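Local atomic coordinates of saposin-like protein (Necator americanus, PDB entry 3S63), a protein that probably binds lipids and interacts with membranes, as a saposin-like protein of the human hookworm. Residues Glu5-Asp8 against Leu9-Ala13. Sequence-based numbering, arbitrary orientation.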
loop_
_atom_site.group_PDB
_atom_site.type_symbol
_atom_site.label_atom_id
_atom_site.label_comp_id
_atom_site.label_asym_id
_atom_site.label_seq_id
_atom_site.Cartn_x
_atom_site.Cartn_y
_atom_site.Cartn_z
ATOM N N GLU A 5 -12.642 2.772 5.529
ATOM C CA GLU A 5 -12.249 1.532 4.898
ATOM C C GLU A 5 -11.116 1.777 3.922
ATOM O O GLU A 5 -10.086 1.112 3.972
ATOM C CB GLU A 5 -13.448 0.922 4.183
ATOM C CG GLU A 5 -14.575 0.555 5.131
ATOM C CD GLU A 5 -15.815 0.055 4.419
ATOM O OE1 GLU A 5 -16.807 -0.249 5.107
ATOM O OE2 GLU A 5 -15.804 -0.038 3.174
ATOM N N THR A 6 -11.301 2.744 3.038
ATOM C CA THR A 6 -10.313 3.054 2.014
ATOM C C THR A 6 -8.946 3.370 2.607
ATOM O O THR A 6 -7.919 2.988 2.054
ATOM C CB THR A 6 -10.789 4.232 1.178
ATOM O OG1 THR A 6 -12.013 3.860 0.562
ATOM C CG2 THR A 6 -9.800 4.574 0.096
ATOM N N CYS A 7 -8.939 4.073 3.728
ATOM C CA CYS A 7 -7.699 4.367 4.416
ATOM C C CYS A 7 -7.119 3.099 5.052
ATOM O O CYS A 7 -5.943 2.776 4.865
ATOM C CB CYS A 7 -7.925 5.442 5.480
ATOM S SG CYS A 7 -6.497 5.758 6.515
ATOM N N ASP A 8 -7.954 2.386 5.806
ATOM C CA ASP A 8 -7.537 1.141 6.422
ATOM C C ASP A 8 -6.958 0.204 5.359
ATOM O O ASP A 8 -5.845 -0.297 5.498
ATOM C CB ASP A 8 -8.708 0.484 7.161
ATOM C CG ASP A 8 -9.127 1.256 8.418
ATOM O OD1 ASP A 8 -8.391 2.159 8.862
ATOM O OD2 ASP A 8 -10.199 0.950 8.975
ATOM N N LEU A 9 -7.700 -0.009 4.277
ATOM C CA LEU A 9 -7.247 -0.904 3.224
ATOM C C LEU A 9 -5.885 -0.507 2.639
ATOM O O LEU A 9 -5.055 -1.359 2.338
ATOM C CB LEU A 9 -8.310 -1.039 2.129
ATOM C CG LEU A 9 -9.612 -1.681 2.617
ATOM C CD1 LEU A 9 -10.514 -1.984 1.461
ATOM C CD2 LEU A 9 -9.331 -2.961 3.373
ATOM N N CYS A 10 -5.638 0.779 2.475
ATOM C CA CYS A 10 -4.346 1.180 1.962
ATOM C C CYS A 10 -3.281 0.603 2.886
ATOM O O CYS A 10 -2.292 0.037 2.433
ATOM C CB CYS A 10 -4.233 2.703 1.917
ATOM S SG CYS A 10 -2.742 3.300 1.084
ATOM N N GLN A 11 -3.516 0.747 4.186
ATOM C CA GLN A 11 -2.552 0.381 5.207
ATOM C C GLN A 11 -2.336 -1.128 5.295
ATOM O O GLN A 11 -1.208 -1.604 5.297
ATOM C CB GLN A 11 -3.006 0.916 6.565
ATOM C CG GLN A 11 -2.988 2.411 6.673
ATOM C CD GLN A 11 -3.276 2.883 8.077
ATOM O OE1 GLN A 11 -2.375 2.969 8.907
ATOM N NE2 GLN A 11 -4.536 3.196 8.355
ATOM N N ILE A 12 -3.427 -1.870 5.398
ATOM C CA ILE A 12 -3.385 -3.315 5.416
ATOM C C ILE A 12 -2.610 -3.879 4.224
ATOM O O ILE A 12 -1.813 -4.799 4.368
ATOM C CB ILE A 12 -4.816 -3.867 5.401
ATOM C CG1 ILE A 12 -5.579 -3.349 6.626
ATOM C CG2 ILE A 12 -4.814 -5.378 5.347
ATOM C CD1 ILE A 12 -7.054 -3.711 6.616
ATOM N N ALA A 13 -2.859 -3.324 3.044
ATOM C CA ALA A 13 -2.260 -3.824 1.823
ATOM C C ALA A 13 -0.766 -3.592 1.802
ATOM O O ALA A 13 -0.003 -4.486 1.460
ATOM C CB ALA A 13 -2.916 -3.187 0.603
#
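Gln11 lies one helical turn beyond Cys7 and three residues beyond Asp8, and the end of its side chain turns back toward both. Gln11 NE2 comes 3.7 Å from Cys7 SG and 4.0 Å from Asp8 OD1, a loose approach in which the amide and carboxylate planes stand 45° apart. An extended chain beyond CG carries the amide there, while Gln11 CG passes over Cys7 O at 3.5 Å. The amide is held from outside this stretch of helix, where Gln11 NE2 is hydrogen-bonded to Ser86 O. Asp8 OD2 makes a long, weak ion pair with Lys4 NZ.

Beneath these side chains runs the regular i to i+4 bonding of an alpha-helix. Leu9 N is hydrogen-bonded to Glu5 O at 2.7 Å, and Ile12 N reaches Asp8 O at 2.9 Å. Between them in sequence, Cys10 N pairs with Thr6 O, and Gln11 N binds Cys7 O at 3.2 Å. Two aliphatic side chains lean back over the same carbonyls: Leu9 CG rests against Glu5 O, and Ile12 CG1, set beside its own backbone N (chi1 -59°), lies 3.3 Å from Asp8 O.

The two cysteines show how one helix can be covalently tied at two points to the C-terminal part of a small helical fold. Both cysteines are buried; Cys7 is joined to Cys81 and Cys10 to Cys75, the paired bridges between the first and last helical regions that mark saposin-like proteins. Helix 3-20 is thereby tied to the end of helix 71-77 and the loop after it. Met72 of that helix touches Cys7 and Gln11, while Leu9 packs on Tyr45, in the loop just before helix 46-65.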